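Local atomic coordinates of HD-GYP domain-containing protein (Bdellovibrio bacteriovorus, PDB entry 3TM8), a protein that is of unknown function but binds two iron ions in an unconventional HD-GYP domain, the fold of a class of cyclic di-GMP phosphodiesterases. Residues A[175-180]-A[319-324]; A[180-185]-A[278-283]; A[231-236]-A[264-269]; A[255-260]-A[283-288]; A[304-309]-A[313-318]. One frame throughout, in Å; residues are numbered along the deposited sequence. Where two conformers were deposited one is given.

Four of the five contacts share helices of the HD-GYP fold. Contacts 1 and 2 both use helix 167-185, meet at Ala180 and have centres about 7 Å apart; contacts 2 and 4 both use helix 276-293 and share Ser283, and contacts 1 and 5 both use helix 315-325. Contact 3 lies on the metal side, its centre about 10 Å from that of contact 4 but about 23 Å from that of contact 1; both 3 and 4 reach the same iron. Along the chain, contact 1 encloses the other four, and the segments of contact 4 alternate with those of contacts 2 and 3. Helices 167-185, 301-308 and 315-325 all touch helix 276-293, which carries Asn285 to the di-iron centre.

Contact 1. Residues A[175-180]-A[319-324]; sequences STLSIA and QHLNDI
With chi1 of -64° in Leu177 and -68° in Ile324, CG of the leucine and CG1 of the isoleucine both lie opposite their own carbonyl carbon, and the two side chains come together at a slant between helix 167-185 and helix 315-325. This is helix-on-helix packing in the alpha-helical HD-GYP fold. The short axes pass 10.2 Å apart and cross at 111°, so the interface is a compact patch, not a long seam. Leu177 is used twice: its CB takes CD2 of Leu321 at 3.9 Å, and its branch atom CD2 takes Ile324 CG2 at 4.1 Å. Leu321 CD2 therefore lies against the root of Leu177, while the isoleucine meets its tip. One turn on, Ala180 turns its CB toward Ile324. All the contacts that join the segments are apolar. Thr176 and Ile179 look instead to other helices, the threonine bonding Tyr143 OH and the isoleucine packing on Tyr143 of helix 130-149. Leu177 touches Met158 of helix 153-158, and Leu321 touches Met287 of helix 276-293, so these two helices also border the patch. The small alanine lets the isoleucine come unusually near: Ile324 CD1 is 3.5 Å from Ala180 CB, tighter than ordinary van der Waals contact.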
# COMPACT_ATOMS: atom_id res chain seq x y z
N SER A 175 -2.41 0.81 -5.20
CA SER A 175 -1.87 1.91 -6.00
C SER A 175 -1.19 1.41 -7.27
O SER A 175 -1.26 2.05 -8.32
CB SER A 175 -0.91 2.76 -5.16
OG SER A 175 0.40 2.20 -5.13
N THR A 176 -0.55 0.25 -7.18
CA THR A 176 0.14 -0.36 -8.31
C THR A 176 -0.87 -0.76 -9.40
O THR A 176 -0.70 -0.45 -10.58
CB THR A 176 0.96 -1.58 -7.86
OG1 THR A 176 1.80 -1.21 -6.76
CG2 THR A 176 1.82 -2.11 -8.99
N LEU A 177 -1.93 -1.45 -8.98
CA LEU A 177 -3.00 -1.83 -9.90
C LEU A 177 -3.67 -0.59 -10.45
O LEU A 177 -4.05 -0.56 -11.62
CB LEU A 177 -4.02 -2.71 -9.19
CG LEU A 177 -3.55 -4.07 -8.68
CD1 LEU A 177 -4.64 -4.71 -7.82
CD2 LEU A 177 -3.17 -5.00 -9.84
N SER A 178 -3.82 0.44 -9.63
CA SER A 178 -4.45 1.68 -10.10
C SER A 178 -3.63 2.39 -11.18
O SER A 178 -4.19 2.91 -12.15
CB SER A 178 -4.74 2.63 -8.93
OG SER A 178 -5.71 2.08 -8.04
N ILE A 179 -2.31 2.43 -11.01
CA ILE A 179 -1.45 3.04 -12.03
C ILE A 179 -1.60 2.28 -13.35
O ILE A 179 -1.78 2.89 -14.42
CB ILE A 179 0.04 3.02 -11.61
CG1 ILE A 179 0.28 3.99 -10.45
CG2 ILE A 179 0.94 3.35 -12.80
CD1 ILE A 179 1.57 3.73 -9.67
N ALA A 180 -1.55 0.96 -13.28
CA ALA A 180 -1.68 0.14 -14.48
C ALA A 180 -3.06 0.31 -15.12
O ALA A 180 -3.17 0.39 -16.34
CB ALA A 180 -1.41 -1.32 -14.17
N GLN A 319 -12.12 -6.10 -16.57
CA GLN A 319 -11.40 -6.72 -17.68
C GLN A 319 -9.94 -6.27 -17.73
O GLN A 319 -9.03 -7.09 -17.88
CB GLN A 319 -12.10 -6.43 -19.01
CG GLN A 319 -13.50 -7.01 -19.08
CD GLN A 319 -14.23 -6.71 -20.38
OE1 GLN A 319 -15.00 -7.53 -20.86
NE2 GLN A 319 -14.00 -5.53 -20.94
N HIS A 320 -9.71 -4.97 -17.61
CA HIS A 320 -8.34 -4.46 -17.62
C HIS A 320 -7.54 -5.04 -16.45
O HIS A 320 -6.38 -5.42 -16.61
CB HIS A 320 -8.31 -2.93 -17.57
CG HIS A 320 -8.61 -2.25 -18.87
ND1 HIS A 320 -8.14 -2.71 -20.08
CD2 HIS A 320 -9.31 -1.13 -19.14
CE1 HIS A 320 -8.55 -1.90 -21.04
NE2 HIS A 320 -9.26 -0.93 -20.50
N LEU A 321 -8.15 -5.08 -15.26
CA LEU A 321 -7.46 -5.60 -14.07
C LEU A 321 -7.15 -7.07 -14.23
O LEU A 321 -6.07 -7.53 -13.86
CB LEU A 321 -8.29 -5.33 -12.81
CG LEU A 321 -8.25 -3.86 -12.37
CD1 LEU A 321 -9.41 -3.50 -11.45
CD2 LEU A 321 -6.90 -3.50 -11.73
N ASN A 322 -8.08 -7.82 -14.80
CA ASN A 322 -7.82 -9.22 -15.12
C ASN A 322 -6.59 -9.34 -16.02
O ASN A 322 -5.69 -10.15 -15.75
CB ASN A 322 -9.04 -9.88 -15.74
CG ASN A 322 -8.82 -11.34 -16.04
OD1 ASN A 322 -8.60 -12.14 -15.14
ND2 ASN A 322 -8.90 -11.70 -17.32
N ASP A 323 -6.52 -8.51 -17.05
CA ASP A 323 -5.38 -8.52 -17.97
C ASP A 323 -4.08 -8.13 -17.27
O ASP A 323 -3.04 -8.74 -17.50
CB ASP A 323 -5.62 -7.59 -19.17
CG ASP A 323 -6.71 -8.10 -20.10
OD1 ASP A 323 -7.09 -9.29 -19.99
OD2 ASP A 323 -7.16 -7.31 -20.96
N ILE A 324 -4.14 -7.11 -16.43
CA ILE A 324 -2.97 -6.69 -15.66
C ILE A 324 -2.43 -7.83 -14.79
O ILE A 324 -1.22 -8.04 -14.73
CB ILE A 324 -3.29 -5.45 -14.80
CG1 ILE A 324 -3.52 -4.24 -15.71
CG2 ILE A 324 -2.17 -5.17 -13.80
CD1 ILE A 324 -4.27 -3.11 -15.04

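Contact 2. Residues A[180-185]-A[278-283]; sequences ALAQKL and AVLVSS
Leu280 points from helix 276-293 straight at Leu181 of helix 167-185, the two leucines meeting tip to tip in the helical core of the HD-GYP fold. The short axes stand 10.6 Å apart and cross at 124°. Chi1 of 177° sends Leu181 CG away from its backbone N, and the side chain ends at the CG and CD2 of Leu280. This is the tight part: CD2 of Leu181 comes within 3.4 Å of Leu280 CG, although Leu280 has two conformers and so short a distance is doubtful. Leu196 of helix 190-202 packs on Ala182 and Leu280, and His320 of helix 315-325 on Leu181. The other side is looser. Leu185, partly exposed, runs alongside Leu280, the two pointing opposite ways, and Lys184 NZ forms a salt bridge with the C-terminal carboxylate of Leu328. Ser283 OG bonds His317 ND1, tying helix 276-293 to helix 315-325. At the looser edge, in the conformer described, CD1 of Leu185 lies 3.9 Å from CD1 of Leu280.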
# COMPACT_ATOMS: atom_id res chain seq x y z
N ALA A 180 -1.55 0.96 -13.28
CA ALA A 180 -1.68 0.14 -14.48
C ALA A 180 -3.06 0.31 -15.12
O ALA A 180 -3.17 0.39 -16.34
CB ALA A 180 -1.41 -1.32 -14.17
N LEU A 181 -4.11 0.38 -14.30
CA LEU A 181 -5.46 0.56 -14.82
C LEU A 181 -5.60 1.92 -15.50
O LEU A 181 -6.19 2.05 -16.58
CB LEU A 181 -6.49 0.39 -13.69
CG LEU A 181 -7.96 0.63 -14.05
CD1 LEU A 181 -8.39 -0.26 -15.21
CD2 LEU A 181 -8.80 0.35 -12.83
N ALA A 182 -5.05 2.95 -14.87
CA ALA A 182 -5.08 4.30 -15.44
C ALA A 182 -4.43 4.31 -16.82
O ALA A 182 -4.96 4.92 -17.76
CB ALA A 182 -4.38 5.28 -14.50
N GLN A 183 -3.29 3.64 -16.95
CA GLN A 183 -2.63 3.52 -18.25
C GLN A 183 -3.55 2.88 -19.28
O GLN A 183 -3.63 3.35 -20.41
CB GLN A 183 -1.33 2.73 -18.13
CG GLN A 183 -0.58 2.60 -19.46
CD GLN A 183 0.73 1.85 -19.33
OE1 GLN A 183 0.89 0.98 -18.47
NE2 GLN A 183 1.69 2.18 -20.20
N LYS A 184 -4.23 1.79 -18.91
CA LYS A 184 -5.11 1.09 -19.83
C LYS A 184 -6.30 1.95 -20.28
O LYS A 184 -6.79 1.82 -21.40
CB LYS A 184 -5.64 -0.19 -19.20
CG LYS A 184 -4.59 -1.23 -18.90
CD LYS A 184 -4.15 -1.94 -20.15
CE LYS A 184 -3.46 -3.25 -19.78
NZ LYS A 184 -3.28 -4.10 -20.98
N LEU A 185 -6.75 2.82 -19.38
CA LEU A 185 -7.88 3.71 -19.65
C LEU A 185 -7.47 4.99 -20.36
O LEU A 185 -8.33 5.78 -20.74
CB LEU A 185 -8.57 4.07 -18.35
CG LEU A 185 -9.24 2.90 -17.62
CD1 LEU A 185 -9.68 3.32 -16.24
CD2 LEU A 185 -10.43 2.39 -18.43
N ALA A 278 -11.78 7.85 -7.90
CA ALA A 278 -12.22 6.95 -6.84
C ALA A 278 -12.90 5.69 -7.40
O ALA A 278 -12.83 4.63 -6.80
CB ALA A 278 -13.14 7.65 -5.84
N VAL A 279 -13.56 5.82 -8.55
CA VAL A 279 -14.16 4.66 -9.20
C VAL A 279 -13.06 3.67 -9.60
O VAL A 279 -13.21 2.46 -9.43
CB VAL A 279 -14.99 5.06 -10.44
CG1 VAL A 279 -15.63 3.83 -11.08
CG2 VAL A 279 -16.05 6.08 -10.05
N LEU A 280 -11.95 4.21 -10.10
CA LEU A 280 -10.81 3.40 -10.47
C LEU A 280 -10.23 2.67 -9.24
O LEU A 280 -10.01 1.46 -9.27
CB LEU A 280 -9.76 4.29 -11.15
CG LEU A 280 -8.65 3.64 -11.97
CD1 LEU A 280 -8.01 4.64 -12.92
CD2 LEU A 280 -7.62 3.06 -11.05
N VAL A 281 -9.99 3.42 -8.17
CA VAL A 281 -9.46 2.81 -6.95
C VAL A 281 -10.43 1.78 -6.38
O VAL A 281 -10.01 0.74 -5.87
CB VAL A 281 -9.11 3.87 -5.89
CG1 VAL A 281 -8.65 3.20 -4.60
CG2 VAL A 281 -8.02 4.79 -6.41
N SER A 282 -11.73 2.06 -6.46
CA SER A 282 -12.73 1.11 -5.99
C SER A 282 -12.59 -0.24 -6.71
O SER A 282 -12.64 -1.30 -6.07
CB SER A 282 -14.14 1.66 -6.14
OG SER A 282 -15.08 0.68 -5.74
N SER A 283 -12.43 -0.20 -8.03
CA SER A 283 -12.25 -1.42 -8.81
C SER A 283 -10.96 -2.16 -8.44
O SER A 283 -10.96 -3.37 -8.23
CB SER A 283 -12.26 -1.12 -10.31
OG SER A 283 -13.47 -0.49 -10.70

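Contact 3. Residues A[231-236]-A[264-269]; sequences KHPIEG and TGPKGL. With FE (Fe (III) ion), chain E.
Beside the di-iron site of the HD-GYP domain, Pro233 and Ile234 of helix 223-240 pack on Pro266 and Lys267 of the loop that follows helix 248-256. The proline rings meet through their outer atoms, Pro233 CG lying 4.3 Å from Pro266 CG. Next to them the lysine lays its aliphatic chain antiparallel along the isoleucine side chain, with Lys267 CG and CE each 4.2 Å from Ile234 CG1. A bend in the last lysine torsion (chi4 -73°) turns NZ to a water that accepts a bond from it at 2.9 Å and donates one to the carbonyl oxygen of Ile234 at 3.0 Å. The loop itself is a type I turn from Gly265 to Gly268, and Glu259 OE2 accepts a bond from the backbone N of Lys267. On the helix, neither the N of Pro233, which carries no proton, nor that of Ile234 bonds to the preceding turn, and the helix is kinked there. Pro233 CD rests over one face of the His232 ring, offset toward its rim, while Trp229 O accepts a bond from His232 ND1. Ring rotation is thus restrained from two directions, and NE2 binds the iron ion at 2.2 Å. With Asp204, His257 and Glu258, His232 makes up the protein ligands of one of the two irons in the HD-GYP di-iron centre.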
# COMPACT_ATOMS: atom_id res chain seq x y z
N LYS A 231 -18.08 1.50 8.25
CA LYS A 231 -17.74 2.84 8.73
C LYS A 231 -16.41 3.39 8.21
O LYS A 231 -16.17 4.60 8.26
CB LYS A 231 -17.73 2.86 10.26
CG LYS A 231 -19.07 2.55 10.90
CD LYS A 231 -18.97 2.53 12.42
CE LYS A 231 -20.33 2.56 13.10
NZ LYS A 231 -21.18 1.38 12.76
N HIS A 232 -15.51 2.52 7.75
CA HIS A 232 -14.13 2.97 7.54
C HIS A 232 -13.91 4.10 6.51
O HIS A 232 -13.09 5.00 6.75
CB HIS A 232 -13.14 1.80 7.36
CG HIS A 232 -13.08 1.24 5.98
ND1 HIS A 232 -13.96 0.27 5.53
CD2 HIS A 232 -12.22 1.47 4.96
CE1 HIS A 232 -13.65 -0.05 4.28
NE2 HIS A 232 -12.61 0.66 3.91
N PRO A 233 -14.61 4.08 5.36
CA PRO A 233 -14.35 5.19 4.43
C PRO A 233 -14.88 6.50 4.99
O PRO A 233 -14.28 7.55 4.81
CB PRO A 233 -15.12 4.81 3.17
CG PRO A 233 -15.65 3.43 3.38
CD PRO A 233 -15.56 3.09 4.83
N ILE A 234 -16.03 6.43 5.66
CA ILE A 234 -16.66 7.61 6.23
C ILE A 234 -15.79 8.21 7.32
O ILE A 234 -15.51 9.41 7.31
CB ILE A 234 -18.06 7.26 6.81
CG1 ILE A 234 -18.97 6.75 5.68
CG2 ILE A 234 -18.67 8.47 7.50
CD1 ILE A 234 -20.30 6.20 6.16
N GLU A 235 -15.34 7.37 8.25
CA GLU A 235 -14.49 7.82 9.34
C GLU A 235 -13.13 8.30 8.83
O GLU A 235 -12.62 9.33 9.28
CB GLU A 235 -14.31 6.72 10.38
CG GLU A 235 -15.55 6.49 11.22
CD GLU A 235 -15.30 5.57 12.39
OE1 GLU A 235 -14.20 4.99 12.47
OE2 GLU A 235 -16.21 5.42 13.24
N GLY A 236 -12.55 7.55 7.90
CA GLY A 236 -11.27 7.92 7.32
C GLY A 236 -11.32 9.31 6.71
O GLY A 236 -10.45 10.15 6.97
N THR A 264 -24.56 0.73 -4.05
CA THR A 264 -24.70 -0.21 -2.93
C THR A 264 -23.64 -0.05 -1.84
O THR A 264 -23.67 -0.74 -0.82
CB THR A 264 -24.73 -1.68 -3.41
OG1 THR A 264 -23.47 -2.03 -3.99
CG2 THR A 264 -25.84 -1.89 -4.44
N GLY A 265 -22.70 0.88 -2.03
CA GLY A 265 -21.64 1.10 -1.06
C GLY A 265 -22.11 1.86 0.16
O GLY A 265 -23.26 2.30 0.22
N PRO A 266 -21.22 2.02 1.15
CA PRO A 266 -21.57 2.64 2.44
C PRO A 266 -22.19 4.04 2.33
O PRO A 266 -23.04 4.39 3.16
CB PRO A 266 -20.23 2.71 3.17
CG PRO A 266 -19.44 1.59 2.59
CD PRO A 266 -19.84 1.52 1.15
N LYS A 267 -21.77 4.84 1.34
CA LYS A 267 -22.30 6.19 1.17
C LYS A 267 -23.48 6.25 0.20
O LYS A 267 -24.12 7.29 0.05
CB LYS A 267 -21.20 7.15 0.70
CG LYS A 267 -20.16 7.52 1.76
CD LYS A 267 -19.12 8.48 1.18
CE LYS A 267 -18.17 9.01 2.25
NZ LYS A 267 -18.83 10.01 3.14
N GLY A 268 -23.76 5.14 -0.47
CA GLY A 268 -24.85 5.07 -1.43
C GLY A 268 -24.64 5.87 -2.70
O GLY A 268 -25.61 6.23 -3.37
N LEU A 269 -23.39 6.15 -3.04
CA LEU A 269 -23.10 6.95 -4.23
C LEU A 269 -23.18 6.12 -5.51
O LEU A 269 -22.82 4.94 -5.51
CB LEU A 269 -21.72 7.59 -4.12
CG LEU A 269 -21.48 8.52 -2.93
CD1 LEU A 269 -20.13 9.19 -3.06
CD2 LEU A 269 -22.57 9.58 -2.82
FE FE E . -11.48 0.07 2.14
O HOH W 1 -16.97 10.99 5.19
O HOH W 2 -10.54 -0.57 0.58

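Contact 4. Residues A[255-260]-A[283-288]; sequences GQHEET and SANAMD. With FE (Fe (III) ion), chain E; FE (Fe (III) ion), chain D; PO4 (phosphate ion), chain C.
A type I turn from Gln256 to Glu259 brings His257 and Glu258 up to helix 276-293, with the His257 and Asn285 CA atoms 7.8 Å apart. The side chains meet mainly through metals and a phosphate. His257 NE2 and Glu258 OE2 both bind the same iron at 2.2 Å, and Ile253 holds His257 ND1. Asn285 OD1 binds the other iron at 2.1 Å, where His170, His203 and Asp204 are the further protein ligands; Asp204 contributes one oxygen to each ion. Chi2 of -63° folds Glu258 so that its carboxylate crosses the Asn285 amide with planes 80° apart. Asn285 ND2 bonds the phosphate, probably from the crystallisation liquor, almost straight to O3 (3.0 Å, 169°). It also donates to a water, which probably donates to His257 O. Phosphate O4 and O2 bind the two irons, and another water bridges them, 1.9 Å from the iron of His257 and 2.0 Å from that of Asn285. A phosphate beside metal-bridging solvent is consistent with phosphodiester chemistry, where bridging solvent would probably attack phosphorus.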
# COMPACT_ATOMS: atom_id res chain seq x y z
N GLY A 255 -12.65 8.53 1.09
CA GLY A 255 -14.06 8.47 1.45
C GLY A 255 -14.96 7.70 0.50
O GLY A 255 -16.00 7.22 0.92
N GLN A 256 -14.57 7.59 -0.77
CA GLN A 256 -15.48 7.05 -1.79
C GLN A 256 -15.07 5.69 -2.35
O GLN A 256 -15.75 5.14 -3.21
CB GLN A 256 -15.65 8.03 -2.96
CG GLN A 256 -16.17 9.39 -2.58
CD GLN A 256 -16.18 10.34 -3.78
OE1 GLN A 256 -15.85 9.95 -4.90
NE2 GLN A 256 -16.56 11.59 -3.54
N HIS A 257 -13.95 5.14 -1.88
CA HIS A 257 -13.39 3.98 -2.56
C HIS A 257 -14.18 2.68 -2.34
O HIS A 257 -13.89 1.68 -2.99
CB HIS A 257 -11.94 3.75 -2.12
CG HIS A 257 -11.82 3.21 -0.73
ND1 HIS A 257 -11.68 4.02 0.38
CD2 HIS A 257 -11.88 1.94 -0.26
CE1 HIS A 257 -11.63 3.27 1.47
NE2 HIS A 257 -11.75 2.00 1.11
N GLU A 258 -15.14 2.69 -1.42
CA GLU A 258 -16.01 1.52 -1.24
C GLU A 258 -17.34 1.69 -1.97
O GLU A 258 -18.22 0.84 -1.88
CB GLU A 258 -16.27 1.23 0.24
CG GLU A 258 -15.03 0.88 1.03
CD GLU A 258 -14.35 -0.41 0.58
OE1 GLU A 258 -14.86 -1.12 -0.31
OE2 GLU A 258 -13.28 -0.72 1.13
N GLU A 259 -17.49 2.80 -2.69
CA GLU A 259 -18.72 3.03 -3.43
C GLU A 259 -18.73 2.19 -4.69
O GLU A 259 -17.67 1.89 -5.25
CB GLU A 259 -18.89 4.52 -3.74
CG GLU A 259 -19.00 5.39 -2.50
CD GLU A 259 -19.95 4.80 -1.45
OE1 GLU A 259 -21.16 4.65 -1.75
OE2 GLU A 259 -19.50 4.50 -0.33
N THR A 260 -19.92 1.80 -5.12
CA THR A 260 -20.09 0.95 -6.29
C THR A 260 -20.95 1.69 -7.29
O THR A 260 -21.70 2.59 -6.92
CB THR A 260 -20.74 -0.40 -5.91
OG1 THR A 260 -22.02 -0.16 -5.32
CG2 THR A 260 -19.86 -1.15 -4.92
N SER A 283 -12.43 -0.20 -8.03
CA SER A 283 -12.25 -1.42 -8.81
C SER A 283 -10.96 -2.16 -8.44
O SER A 283 -10.96 -3.37 -8.23
CB SER A 283 -12.26 -1.12 -10.31
OG SER A 283 -13.47 -0.49 -10.70
N ALA A 284 -9.85 -1.42 -8.37
CA ALA A 284 -8.56 -2.01 -8.03
C ALA A 284 -8.59 -2.60 -6.62
O ALA A 284 -8.07 -3.70 -6.40
CB ALA A 284 -7.46 -0.97 -8.14
N ASN A 285 -9.20 -1.88 -5.69
CA ASN A 285 -9.33 -2.39 -4.34
C ASN A 285 -10.14 -3.67 -4.28
O ASN A 285 -9.77 -4.61 -3.58
CB ASN A 285 -9.99 -1.37 -3.44
CG ASN A 285 -10.16 -1.89 -2.06
OD1 ASN A 285 -9.17 -2.07 -1.36
ND2 ASN A 285 -11.39 -2.20 -1.67
N ALA A 286 -11.26 -3.71 -5.00
CA ALA A 286 -12.14 -4.86 -4.92
C ALA A 286 -11.38 -6.11 -5.36
O ALA A 286 -11.54 -7.19 -4.78
CB ALA A 286 -13.36 -4.65 -5.79
N MET A 287 -10.52 -5.95 -6.37
CA MET A 287 -9.71 -7.07 -6.83
C MET A 287 -8.69 -7.52 -5.77
O MET A 287 -8.57 -8.71 -5.50
CB MET A 287 -9.06 -6.76 -8.19
CG MET A 287 -10.09 -6.63 -9.33
SD MET A 287 -10.81 -8.19 -9.89
CE MET A 287 -9.52 -8.74 -11.01
N ASP A 288 -7.95 -6.59 -5.16
CA ASP A 288 -6.98 -7.01 -4.15
C ASP A 288 -7.65 -7.53 -2.89
O ASP A 288 -7.10 -8.42 -2.23
CB ASP A 288 -5.96 -5.94 -3.79
CG ASP A 288 -4.82 -6.50 -2.95
OD1 ASP A 288 -4.26 -7.54 -3.36
OD2 ASP A 288 -4.50 -5.95 -1.88
FE FE E . -11.48 0.07 2.14
FE FE D . -8.85 -1.59 0.70
P PO4 C . -11.13 -3.13 2.27
O1 PO4 C . -11.36 -4.30 3.18
O2 PO4 C . -9.79 -3.19 1.59
O3 PO4 C . -12.15 -3.14 1.11
O4 PO4 C . -11.36 -1.84 3.03
O HOH W 3 -13.61 -1.27 -3.40
O HOH W 2 -10.54 -0.57 0.58

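Contact 5. Residues A[304-309]-A[313-318]; sequences KLMIDH and HPLQHI
Apolar packing between helix 301-308 and helix 315-325 centres on Leu305 and Ile318, whose side chains meet at a slant; Leu305 CD1 and Ile318 CD1 are 3.3 Å apart, a closeness that is doubtful because Ile318 has two conformers. On the solvent side the sulfur end of Met306 curls back (chi3 67°) so that both SD and CE touch Leu315 CD1, with CE at 3.7 Å. The other branch of Leu305, CD2, sits 3.4 Å above the His309 ring plane, over its centre, while its CD1 approaches the His313 ring obliquely.

Water-mediated contacts make up the second kind. One water donates to the carbonyl O of His309 at 3.1 Å and accepts from the backbone N of His313 at 3.0 Å, joining the two ends of the short loop. A second water sits between the rings, 2.8 Å from His309 ND1 and 2.7 Å from His313 NE2, in the plane of the His313 ring. The salt bridge lies within one segment: Lys304 NZ and Asp308 OD2 pair across one helical turn, the carboxylate using its anti lone pair.

The two segments thus belong to consecutive helices joined by the short loop between His309 and Pro314. Helix 276-293 lies beside them, with Met287 touching Leu305 and Ala286 touching His313, and His317 packs on Leu181 and Leu185 of helix 167-185.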
# COMPACT_ATOMS: atom_id res chain seq x y z
N LYS A 304 -15.62 -13.52 -9.88
CA LYS A 304 -16.24 -13.33 -8.58
C LYS A 304 -16.89 -11.97 -8.44
O LYS A 304 -18.01 -11.86 -7.94
CB LYS A 304 -15.23 -13.56 -7.45
CG LYS A 304 -14.99 -15.03 -7.13
CD LYS A 304 -14.53 -15.20 -5.69
CE LYS A 304 -15.69 -15.07 -4.70
NZ LYS A 304 -16.41 -13.77 -4.80
N LEU A 305 -16.19 -10.92 -8.87
CA LEU A 305 -16.79 -9.59 -8.87
C LEU A 305 -18.06 -9.55 -9.74
O LEU A 305 -19.05 -8.93 -9.37
CB LEU A 305 -15.80 -8.54 -9.35
CG LEU A 305 -14.68 -8.20 -8.38
CD1 LEU A 305 -13.88 -7.04 -8.91
CD2 LEU A 305 -15.27 -7.85 -7.03
N MET A 306 -18.02 -10.19 -10.90
CA MET A 306 -19.16 -10.15 -11.80
C MET A 306 -20.37 -10.95 -11.30
O MET A 306 -21.51 -10.56 -11.55
CB MET A 306 -18.76 -10.62 -13.19
CG MET A 306 -17.80 -9.67 -13.86
SD MET A 306 -17.20 -10.29 -15.42
CE MET A 306 -18.70 -10.28 -16.40
N ILE A 307 -20.12 -12.05 -10.60
CA ILE A 307 -21.19 -12.97 -10.19
C ILE A 307 -21.60 -12.81 -8.72
O ILE A 307 -22.71 -13.20 -8.33
CB ILE A 307 -20.76 -14.44 -10.43
CG1 ILE A 307 -20.68 -14.73 -11.93
CG2 ILE A 307 -21.72 -15.41 -9.76
CD1 ILE A 307 -20.36 -16.18 -12.25
N ASP A 308 -20.70 -12.26 -7.91
CA ASP A 308 -20.97 -12.03 -6.49
C ASP A 308 -20.99 -10.53 -6.14
O ASP A 308 -21.42 -10.15 -5.05
CB ASP A 308 -19.94 -12.76 -5.62
CG ASP A 308 -20.02 -14.27 -5.76
OD1 ASP A 308 -21.14 -14.80 -5.97
OD2 ASP A 308 -18.97 -14.93 -5.66
N HIS A 309 -20.51 -9.69 -7.05
CA HIS A 309 -20.52 -8.25 -6.84
C HIS A 309 -21.23 -7.58 -8.01
O HIS A 309 -20.76 -6.58 -8.55
CB HIS A 309 -19.09 -7.70 -6.73
CG HIS A 309 -18.32 -8.25 -5.58
ND1 HIS A 309 -17.85 -7.46 -4.55
CD2 HIS A 309 -17.93 -9.52 -5.29
CE1 HIS A 309 -17.20 -8.22 -3.68
NE2 HIS A 309 -17.23 -9.47 -4.10
N HIS A 313 -18.93 -2.65 -10.28
CA HIS A 313 -17.78 -1.96 -10.89
C HIS A 313 -17.86 -2.01 -12.40
O HIS A 313 -18.42 -2.94 -12.96
CB HIS A 313 -16.47 -2.60 -10.43
CG HIS A 313 -16.36 -2.73 -8.95
ND1 HIS A 313 -15.98 -1.68 -8.13
CD2 HIS A 313 -16.61 -3.78 -8.13
CE1 HIS A 313 -15.98 -2.09 -6.88
NE2 HIS A 313 -16.37 -3.35 -6.85
N PRO A 314 -17.28 -1.00 -13.07
CA PRO A 314 -17.37 -1.02 -14.54
C PRO A 314 -16.70 -2.25 -15.12
O PRO A 314 -15.57 -2.59 -14.74
CB PRO A 314 -16.60 0.24 -14.95
CG PRO A 314 -16.60 1.11 -13.73
CD PRO A 314 -16.51 0.15 -12.58
N LEU A 315 -17.37 -2.91 -16.05
CA LEU A 315 -16.80 -4.11 -16.64
C LEU A 315 -15.43 -3.83 -17.25
O LEU A 315 -14.53 -4.65 -17.16
CB LEU A 315 -17.74 -4.72 -17.69
CG LEU A 315 -17.24 -5.96 -18.43
CD1 LEU A 315 -16.97 -7.13 -17.46
CD2 LEU A 315 -18.21 -6.36 -19.55
N GLN A 316 -15.26 -2.66 -17.88
CA GLN A 316 -13.95 -2.35 -18.47
C GLN A 316 -12.82 -2.34 -17.43
O GLN A 316 -11.69 -2.74 -17.73
CB GLN A 316 -13.96 -1.07 -19.31
CG GLN A 316 -14.27 0.23 -18.57
CD GLN A 316 -15.74 0.58 -18.56
OE1 GLN A 316 -16.60 -0.29 -18.42
NE2 GLN A 316 -16.05 1.86 -18.74
N HIS A 317 -13.11 -1.88 -16.21
CA HIS A 317 -12.09 -1.91 -15.17
C HIS A 317 -11.75 -3.35 -14.81
O HIS A 317 -10.58 -3.69 -14.66
CB HIS A 317 -12.57 -1.21 -13.90
CG HIS A 317 -12.68 0.27 -14.04
ND1 HIS A 317 -12.93 1.09 -12.96
CD2 HIS A 317 -12.59 1.08 -15.11
CE1 HIS A 317 -12.98 2.35 -13.36
NE2 HIS A 317 -12.79 2.37 -14.67
N ILE A 318 -12.77 -4.17 -14.65
CA ILE A 318 -12.54 -5.55 -14.24
C ILE A 318 -11.77 -6.31 -15.31
O ILE A 318 -10.85 -7.06 -15.00
CB ILE A 318 -13.85 -6.26 -13.85
CG1 ILE A 318 -14.47 -5.54 -12.66
CG2 ILE A 318 -13.59 -7.71 -13.51
CD1 ILE A 318 -13.46 -5.20 -11.56
O HOH W 4 -18.75 -5.60 -10.63
O HOH W 5 -16.93 -4.79 -4.64